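Local coordinates for protein cortical-lytic enzyme (Bacillus cereus, PDB 4S3J) that acts as an N-acetylglucosaminidase on partially degraded spore-cortex peptidoglycan during germination, recognising its muramic acid delta-lactam residues, at residues I108-P113 with F278-T283; E304-A309 with Q400-I405; I318-N323 with Q391-L396. One frame throughout, in Å; residues are numbered along the deposited sequence.

Contact 1 of 3, residues I108-P113 with F278-T283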
loop_
_atom_site.group_PDB
_atom_site.type_symbol
_atom_site.label_atom_id
_atom_site.label_comp_id
_atom_site.label_asym_id
_atom_site.label_seq_id
_atom_site.Cartn_x
_atom_site.Cartn_y
_atom_site.Cartn_z
ATOM N N ILE A 108 -0.110 -7.004 -3.258
ATOM C CA ILE A 108 -0.025 -6.514 -4.621
ATOM C C ILE A 108 0.856 -5.285 -4.632
ATOM O O ILE A 108 0.841 -4.531 -3.663
ATOM C CB ILE A 108 -1.393 -6.107 -5.196
ATOM C CG1 ILE A 108 -2.387 -7.268 -5.097
ATOM C CG2 ILE A 108 -1.240 -5.593 -6.635
ATOM C CD1 ILE A 108 -3.809 -6.810 -5.252
ATOM N N ALA A 109 1.640 -5.092 -5.684
ATOM C CA ALA A 109 2.261 -3.786 -5.924
ATOM C C ALA A 109 2.083 -3.361 -7.374
ATOM O O ALA A 109 2.226 -4.171 -8.287
ATOM C CB ALA A 109 3.727 -3.802 -5.574
ATOM N N TYR A 110 1.805 -2.075 -7.572
ATOM C CA TYR A 110 1.635 -1.490 -8.887
ATOM C C TYR A 110 2.925 -0.874 -9.389
ATOM O O TYR A 110 3.672 -0.287 -8.613
ATOM C CB TYR A 110 0.536 -0.414 -8.858
ATOM C CG TYR A 110 -0.865 -0.995 -8.873
ATOM C CD1 TYR A 110 -1.445 -1.518 -7.728
ATOM C CD2 TYR A 110 -1.598 -1.040 -10.060
ATOM C CE1 TYR A 110 -2.729 -2.065 -7.754
ATOM C CE2 TYR A 110 -2.883 -1.591 -10.088
ATOM C CZ TYR A 110 -3.440 -2.101 -8.924
ATOM O OH TYR A 110 -4.708 -2.676 -8.905
ATOM N N LEU A 111 3.158 -0.993 -10.697
ATOM C CA LEU A 111 4.290 -0.392 -11.396
ATOM C C LEU A 111 3.740 0.534 -12.450
ATOM O O LEU A 111 2.943 0.091 -13.280
ATOM C CB LEU A 111 5.163 -1.470 -12.054
ATOM C CG LEU A 111 6.281 -1.039 -13.000
ATOM C CD1 LEU A 111 7.380 -0.324 -12.218
ATOM C CD2 LEU A 111 6.864 -2.215 -13.784
ATOM N N GLN A 112 4.150 1.797 -12.436
ATOM C CA GLN A 112 3.665 2.778 -13.395
ATOM C C GLN A 112 4.817 3.620 -13.900
ATOM O O GLN A 112 5.096 4.667 -13.327
ATOM C CB GLN A 112 2.607 3.684 -12.763
ATOM C CG GLN A 112 2.048 4.707 -13.749
ATOM C CD GLN A 112 1.347 5.875 -13.078
ATOM O OE1 GLN A 112 1.834 6.437 -12.094
ATOM N NE2 GLN A 112 0.182 6.233 -13.606
ATOM N N PRO A 113 5.474 3.189 -14.980
ATOM C CA PRO A 113 6.598 3.985 -15.493
ATOM C C PRO A 113 6.148 5.267 -16.186
ATOM O O PRO A 113 4.992 5.362 -16.609
ATOM C CB PRO A 113 7.286 3.030 -16.482
ATOM C CG PRO A 113 6.757 1.679 -16.158
ATOM C CD PRO A 113 5.359 1.908 -15.688
ATOM N N PHE A 278 -11.281 -10.786 -6.125
ATOM C CA PHE A 278 -10.925 -9.782 -5.134
ATOM C C PHE A 278 -11.056 -8.378 -5.690
ATOM O O PHE A 278 -11.159 -8.181 -6.910
ATOM C CB PHE A 278 -9.515 -10.023 -4.591
ATOM C CG PHE A 278 -8.396 -9.836 -5.591
ATOM C CD1 PHE A 278 -7.832 -8.582 -5.809
ATOM C CD2 PHE A 278 -7.859 -10.921 -6.251
ATOM C CE1 PHE A 278 -6.763 -8.418 -6.703
ATOM C CE2 PHE A 278 -6.801 -10.777 -7.126
ATOM C CZ PHE A 278 -6.251 -9.521 -7.357
ATOM N N VAL A 279 -11.132 -7.419 -4.775
ATOM C CA VAL A 279 -11.163 -5.994 -5.101
ATOM C C VAL A 279 -9.979 -5.298 -4.454
ATOM O O VAL A 279 -9.489 -5.720 -3.403
ATOM C CB VAL A 279 -12.461 -5.294 -4.626
ATOM C CG1 VAL A 279 -13.696 -5.896 -5.314
ATOM C CG2 VAL A 279 -12.617 -5.375 -3.115
ATOM N N VAL A 280 -9.532 -4.243 -5.123
ATOM C CA VAL A 280 -8.538 -3.312 -4.586
ATOM C C VAL A 280 -9.248 -1.990 -4.303
ATOM O O VAL A 280 -9.702 -1.317 -5.226
ATOM C CB VAL A 280 -7.353 -3.099 -5.554
ATOM C CG1 VAL A 280 -6.432 -2.015 -5.036
ATOM C CG2 VAL A 280 -6.572 -4.386 -5.738
ATOM N N ILE A 281 -9.371 -1.645 -3.019
ATOM C CA ILE A 281 -10.058 -0.419 -2.628
ATOM C C ILE A 281 -9.026 0.667 -2.418
ATOM O O ILE A 281 -8.060 0.473 -1.685
ATOM C CB ILE A 281 -10.910 -0.597 -1.354
ATOM C CG1 ILE A 281 -11.822 -1.828 -1.488
ATOM C CG2 ILE A 281 -11.715 0.679 -1.070
ATOM C CD1 ILE A 281 -12.776 -2.045 -0.334
ATOM N N MET A 282 -9.224 1.798 -3.075
ATOM C CA MET A 282 -8.250 2.885 -3.041
ATOM C C MET A 282 -8.367 3.702 -1.754
ATOM O O MET A 282 -8.749 4.880 -1.763
ATOM C CB MET A 282 -8.419 3.773 -4.269
ATOM C CG MET A 282 -8.048 3.046 -5.543
ATOM S SD MET A 282 -8.083 4.081 -7.010
ATOM C CE MET A 282 -9.816 4.539 -7.020
ATOM N N THR A 283 -7.992 3.062 -0.649
ATOM C CA THR A 283 -8.029 3.673 0.677
ATOM C C THR A 283 -6.814 4.591 0.917
ATOM O O THR A 283 -5.981 4.356 1.800
ATOM C CB THR A 283 -8.127 2.573 1.763
ATOM O OG1 THR A 283 -7.376 1.418 1.347
ATOM C CG2 THR A 283 -9.572 2.148 1.971
#
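The hydrophobic interior of the TIM barrel of this family 18 glycoside hydrolase is where I108 and Y110, on strand 104-111, meet F278 and V280 of strand 278-281. These strands are not sheet neighbours: their short segments stay 10.9 Å apart at closest approach, with directions 60° apart, and side chains alone span the gap. I108 CG1 lies anti to the carbonyl carbon (chi1 -55°), and the nearly extended chain carries the terminal methyl inward. There I108 CD1 touches V280 CG2 tip to tip at 3.7 Å. The same methyl approaches the F278 ring obliquely, with I108 CD1 3.7 Å from F278 CE1. Two residues further along the strand, Y110 OH comes within 4.1 Å of V280 CG2, a looser contact between a phenolic oxygen and a methyl. M319 packs on both I108 and F278, S406 touches I108, Y110 and V280, and W408 meets the Y110 ring. The Y110 side chain lies about 8 Å from that of E220, the probable proton donor. All four touching residues are buried; apart from the Y110 hydroxyl beside a methyl, the contact is apolar, and it joins the two strands through dispersion and solvent exclusion rather than through directional bonds.

Contact 2 of 3, residues E304-A309 with Q400-I405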
loop_
_atom_site.group_PDB
_atom_site.type_symbol
_atom_site.label_atom_id
_atom_site.label_comp_id
_atom_site.label_asym_id
_atom_site.label_seq_id
_atom_site.Cartn_x
_atom_site.Cartn_y
_atom_site.Cartn_z
ATOM N N GLU A 304 -13.141 2.895 8.571
ATOM C CA GLU A 304 -14.557 3.088 8.191
ATOM C C GLU A 304 -14.859 2.474 6.832
ATOM O O GLU A 304 -15.919 1.855 6.626
ATOM C CB GLU A 304 -14.918 4.566 8.174
ATOM C CG GLU A 304 -14.950 5.233 9.542
ATOM C CD GLU A 304 -15.426 6.678 9.473
ATOM O OE1 GLU A 304 -16.224 7.005 8.569
ATOM O OE2 GLU A 304 -14.993 7.488 10.317
ATOM N N VAL A 305 -13.943 2.672 5.890
ATOM C CA VAL A 305 -14.101 2.107 4.552
ATOM C C VAL A 305 -14.037 0.580 4.594
ATOM O O VAL A 305 -14.848 -0.090 3.956
ATOM C CB VAL A 305 -13.029 2.650 3.550
ATOM C CG1 VAL A 305 -13.103 1.899 2.223
ATOM C CG2 VAL A 305 -13.218 4.131 3.304
ATOM N N LEU A 306 -13.084 0.016 5.330
ATOM C CA LEU A 306 -13.014 -1.438 5.433
ATOM C C LEU A 306 -14.276 -2.017 6.076
ATOM O O LEU A 306 -14.753 -3.073 5.647
ATOM C CB LEU A 306 -11.788 -1.887 6.222
ATOM C CG LEU A 306 -10.464 -1.518 5.554
ATOM C CD1 LEU A 306 -9.316 -1.986 6.451
ATOM C CD2 LEU A 306 -10.314 -2.097 4.158
ATOM N N GLN A 307 -14.805 -1.344 7.096
ATOM C CA GLN A 307 -16.025 -1.814 7.752
ATOM C C GLN A 307 -17.211 -1.754 6.795
ATOM O O GLN A 307 -18.033 -2.671 6.766
ATOM C CB GLN A 307 -16.326 -0.993 8.999
ATOM C CG GLN A 307 -15.338 -1.192 10.127
ATOM C CD GLN A 307 -15.616 -0.271 11.283
ATOM O OE1 GLN A 307 -15.831 0.924 11.101
ATOM N NE2 GLN A 307 -15.649 -0.822 12.476
ATOM N N TYR A 308 -17.301 -0.681 6.011
ATOM C CA TYR A 308 -18.381 -0.589 5.041
ATOM C C TYR A 308 -18.208 -1.692 4.005
ATOM O O TYR A 308 -19.167 -2.379 3.675
ATOM C CB TYR A 308 -18.432 0.768 4.354
ATOM C CG TYR A 308 -19.391 0.723 3.186
ATOM C CD1 TYR A 308 -20.756 0.649 3.392
ATOM C CD2 TYR A 308 -18.925 0.683 1.894
ATOM C CE1 TYR A 308 -21.637 0.578 2.325
ATOM C CE2 TYR A 308 -19.793 0.611 0.808
ATOM C CZ TYR A 308 -21.149 0.551 1.040
ATOM O OH TYR A 308 -22.016 0.474 -0.033
ATOM N N ALA A 309 -16.983 -1.889 3.521
ATOM C CA ALA A 309 -16.735 -2.920 2.513
ATOM C C ALA A 309 -17.157 -4.318 3.000
ATOM O O ALA A 309 -17.781 -5.073 2.262
ATOM C CB ALA A 309 -15.280 -2.920 2.107
ATOM N N GLN A 400 -9.504 -6.617 11.192
ATOM C CA GLN A 400 -10.648 -6.646 10.274
ATOM C C GLN A 400 -10.736 -7.948 9.485
ATOM O O GLN A 400 -11.777 -8.245 8.890
ATOM C CB GLN A 400 -10.580 -5.455 9.316
ATOM C CG GLN A 400 -10.728 -4.120 10.005
ATOM C CD GLN A 400 -12.110 -3.935 10.601
ATOM O OE1 GLN A 400 -13.108 -4.362 10.021
ATOM N NE2 GLN A 400 -12.173 -3.316 11.770
ATOM N N GLY A 401 -9.664 -8.734 9.485
ATOM C CA GLY A 401 -9.671 -10.027 8.826
ATOM C C GLY A 401 -9.760 -9.978 7.304
ATOM O O GLY A 401 -10.328 -10.872 6.688
ATOM N N ILE A 402 -9.202 -8.949 6.677
ATOM C CA ILE A 402 -9.327 -8.822 5.225
ATOM C C ILE A 402 -8.224 -9.599 4.488
ATOM O O ILE A 402 -7.308 -10.136 5.100
ATOM C CB ILE A 402 -9.321 -7.367 4.802
ATOM C CG1 ILE A 402 -8.041 -6.697 5.271
ATOM C CG2 ILE A 402 -10.529 -6.623 5.390
ATOM C CD1 ILE A 402 -7.778 -5.404 4.521
ATOM N N GLY A 403 -8.347 -9.700 3.171
ATOM C CA GLY A 403 -7.483 -10.573 2.403
ATOM C C GLY A 403 -6.052 -10.123 2.212
ATOM O O GLY A 403 -5.136 -10.948 2.161
ATOM N N GLY A 404 -5.838 -8.823 2.066
ATOM C CA GLY A 404 -4.516 -8.382 1.700
ATOM C C GLY A 404 -4.350 -6.889 1.589
ATOM O O GLY A 404 -5.169 -6.113 2.076
ATOM N N ILE A 405 -3.240 -6.506 0.965
ATOM C CA ILE A 405 -2.823 -5.117 0.861
ATOM C C ILE A 405 -2.296 -4.874 -0.561
ATOM O O ILE A 405 -1.645 -5.735 -1.152
ATOM C CB ILE A 405 -1.748 -4.788 1.947
ATOM C CG1 ILE A 405 -1.341 -3.315 1.918
ATOM C CG2 ILE A 405 -0.534 -5.666 1.786
ATOM C CD1 ILE A 405 -0.544 -2.921 3.142
HETATM O O HOH W 1 -14.850 -3.729 13.162
#
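L306 and I402 form the apolar part of this contact, their side chains crossing at about a right angle with L306 CD2 4.2 Å from I402 CD1. The other branch of the leucine turns to the aliphatic part of a glutamine, L306 CD1 lying 4.4 Å from Q400 CG. Beside this pair, on the more exposed side, Q307 and Q400 meet with their amide planes almost perpendicular (89°). Q400 is folded back at chi2 (-66°), which sets its OE1 3.9 Å from Q307 CG; the amides themselves are joined through a water. That water accepts from Q307 NE2 at 3.1 Å and from Q400 NE2 at 3.0 Å. Further out, I318 of strand 318-330 and L396 of helix 387-400 pack on L306, while M320 and M397 pack on I402. K310 donates to the carbonyl oxygen of Q400. G401, with positive phi, takes the chain out of helix 387-400 towards strand 404-408. The contact ties helix 299-312 of the barrel's outer layer to the turn between a helix and its following strand. Apolar contacts secure the buried side, whereas on the polar side both glutamine amides direct an N-H to one water oxygen.

Contact 3 of 3, residues I318-N323 with Q391-L396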
loop_
_atom_site.group_PDB
_atom_site.type_symbol
_atom_site.label_atom_id
_atom_site.label_comp_id
_atom_site.label_asym_id
_atom_site.label_seq_id
_atom_site.Cartn_x
_atom_site.Cartn_y
_atom_site.Cartn_z
ATOM N N ILE A 318 -11.240 -8.538 0.131
ATOM C CA ILE A 318 -10.835 -7.134 0.238
ATOM C C ILE A 318 -9.313 -6.959 0.313
ATOM O O ILE A 318 -8.656 -7.493 1.224
ATOM C CB ILE A 318 -11.485 -6.459 1.468
ATOM C CG1 ILE A 318 -13.005 -6.483 1.338
ATOM C CG2 ILE A 318 -10.980 -5.008 1.609
ATOM C CD1 ILE A 318 -13.763 -6.131 2.608
ATOM N N MET A 319 -8.775 -6.210 -0.651
ATOM C CA MET A 319 -7.386 -5.765 -0.624
ATOM C C MET A 319 -7.375 -4.287 -0.294
ATOM O O MET A 319 -7.930 -3.477 -1.033
ATOM C CB MET A 319 -6.675 -6.019 -1.955
ATOM C CG MET A 319 -6.755 -7.451 -2.479
ATOM S SD MET A 319 -5.821 -8.611 -1.444
ATOM C CE MET A 319 -6.789 -10.113 -1.673
ATOM N N MET A 320 -6.760 -3.949 0.833
ATOM C CA MET A 320 -6.645 -2.564 1.287
ATOM C C MET A 320 -5.576 -1.816 0.505
ATOM O O MET A 320 -4.398 -2.188 0.535
ATOM C CB MET A 320 -6.307 -2.532 2.789
ATOM C CG MET A 320 -6.164 -1.123 3.379
ATOM S SD MET A 320 -5.536 -1.172 5.076
ATOM C CE MET A 320 -3.822 -1.580 4.782
ATOM N N GLY A 321 -5.973 -0.753 -0.185
ATOM C CA GLY A 321 -5.014 0.099 -0.871
ATOM C C GLY A 321 -4.128 0.831 0.114
ATOM O O GLY A 321 -4.597 1.301 1.149
ATOM N N GLN A 322 -2.829 0.878 -0.184
ATOM C CA GLN A 322 -1.869 1.567 0.666
ATOM C C GLN A 322 -0.879 2.372 -0.159
ATOM O O GLN A 322 -0.160 1.818 -0.977
ATOM C CB GLN A 322 -1.118 0.561 1.529
ATOM C CG GLN A 322 -0.095 1.198 2.459
ATOM C CD GLN A 322 -0.740 2.124 3.487
ATOM O OE1 GLN A 322 -1.713 1.756 4.152
ATOM N NE2 GLN A 322 -0.200 3.336 3.613
ATOM N N ASN A 323 -0.814 3.670 0.108
ATOM C CA ASN A 323 0.170 4.547 -0.506
ATOM C C ASN A 323 1.549 4.302 0.084
ATOM O O ASN A 323 1.676 4.087 1.301
ATOM C CB ASN A 323 -0.223 6.012 -0.291
ATOM C CG ASN A 323 -0.424 6.339 1.174
ATOM O OD1 ASN A 323 -1.364 5.827 1.814
ATOM N ND2 ASN A 323 0.480 7.137 1.743
ATOM N N GLN A 391 2.933 -0.397 10.443
ATOM C CA GLN A 391 2.588 -1.399 11.455
ATOM C C GLN A 391 1.149 -1.221 11.952
ATOM O O GLN A 391 0.430 -2.212 12.128
ATOM C CB GLN A 391 3.582 -1.358 12.621
ATOM C CG GLN A 391 3.389 -2.477 13.648
ATOM C CD GLN A 391 3.561 -3.864 13.060
ATOM O OE1 GLN A 391 4.654 -4.244 12.632
ATOM N NE2 GLN A 391 2.467 -4.625 13.001
ATOM N N SER A 392 0.699 0.017 12.138
ATOM C CA SER A 392 -0.695 0.256 12.504
ATOM C C SER A 392 -1.650 -0.267 11.450
ATOM O O SER A 392 -2.694 -0.825 11.785
ATOM C CB SER A 392 -0.949 1.730 12.733
ATOM O OG SER A 392 -0.173 2.166 13.849
ATOM N N LYS A 393 -1.302 -0.083 10.187
ATOM C CA LYS A 393 -2.130 -0.581 9.093
ATOM C C LYS A 393 -2.153 -2.107 9.032
ATOM O O LYS A 393 -3.218 -2.702 8.827
ATOM C CB LYS A 393 -1.636 -0.007 7.772
ATOM C CG LYS A 393 -1.944 1.480 7.584
ATOM C CD LYS A 393 -3.427 1.698 7.349
ATOM C CE LYS A 393 -3.810 3.177 7.227
ATOM N NZ LYS A 393 -3.184 3.880 6.075
ATOM N N PHE A 394 -1.005 -2.751 9.253
ATOM C CA PHE A 394 -0.955 -4.216 9.309
ATOM C C PHE A 394 -1.859 -4.724 10.445
ATOM O O PHE A 394 -2.583 -5.713 10.267
ATOM C CB PHE A 394 0.475 -4.717 9.534
ATOM C CG PHE A 394 1.413 -4.553 8.342
ATOM C CD1 PHE A 394 0.956 -4.279 7.044
ATOM C CD2 PHE A 394 2.795 -4.634 8.550
ATOM C CE1 PHE A 394 1.844 -4.163 5.984
ATOM C CE2 PHE A 394 3.676 -4.502 7.501
ATOM C CZ PHE A 394 3.195 -4.252 6.203
ATOM N N ASN A 395 -1.809 -4.081 11.613
ATOM C CA ASN A 395 -2.647 -4.490 12.749
ATOM C C ASN A 395 -4.141 -4.291 12.437
ATOM O O ASN A 395 -4.987 -5.097 12.839
ATOM C CB ASN A 395 -2.254 -3.732 14.006
ATOM C CG ASN A 395 -0.896 -4.164 14.544
ATOM O OD1 ASN A 395 -0.285 -5.127 14.053
ATOM N ND2 ASN A 395 -0.409 -3.440 15.535
ATOM N N LEU A 396 -4.469 -3.227 11.704
ATOM C CA LEU A 396 -5.851 -3.022 11.267
ATOM C C LEU A 396 -6.326 -4.171 10.365
ATOM O O LEU A 396 -7.465 -4.654 10.499
ATOM C CB LEU A 396 -5.976 -1.690 10.546
ATOM C CG LEU A 396 -7.335 -1.363 9.915
ATOM C CD1 LEU A 396 -8.415 -1.281 11.006
ATOM C CD2 LEU A 396 -7.276 -0.072 9.138
HETATM O O HOH W 2 -4.590 2.822 3.842
HETATM O O HOH W 3 -0.697 4.612 6.797
#
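Two bends in K393, at chi2 (-71°) and chi4 (62°), curl its chain round the end of Q322, whose CG stands anti to the backbone N and whose own chain turns at chi2. The result is a lysine wrapped about an amide oxygen: Q322 OE1 lies 3.5 Å from K393 CG and accepts a hydrogen bond from K393 NZ at 3.2 Å. The ammonium approaches in the carbonyl plane, on a lone pair, at a C=O...N angle of 119°. Two residues earlier on the same side of the strand, M320 crosses K393 at about a right angle, its terminal methyl CE 4.0 Å from K393 CB, so the lysine's aliphatic part is packed while its charged end is bonded. In the TIM barrel of this family 18 enzyme, the contact sets helix 387-400 against the outward-facing residues of strand 318-330, and I405 of the adjoining strand 404-408 touches both M320 and Q322. The buried ammonium also donates to the backbone carbonyl of S297. Two waters extend its shell: one accepts from K393 NZ at 2.8 Å and may donate to Q322 OE1, and another accepts from K393 NZ at 2.7 Å with only a weak bond from Q322 NE2. Four acceptors thus compete for the three N-H of the ammonium, so at least one proton is probably shared. The other end of the amide is fixed within the strand, Q322 NE2 donating to N323 O at 3.1 Å nearly in its own amide plane, which helps determine which way round the amide sits.

Overall arrangement
Contact 1 lies inside the barrel, and contacts 2 and 3 belong to the packing of helices around it. Contacts 2 and 3 are the closest pair, their centres about 8 Å apart; contact 3 is nested in the chain loop that contact 2 closes, and G404 O and M320 N, 3.0 Å apart, join their adjacent strands. Contact 1 is about 12 Å from contact 3, centre to centre, with T283 OG1 2.8 Å from G321 O, and about 15 Å from contact 2, where I108 N and I405 O are 2.9 Å apart. Strands 278-281, 318-330, 404-408 and 104-111 thus follow one another round the wall. Contact 1 approaches E220, whereas the other two lie away from it.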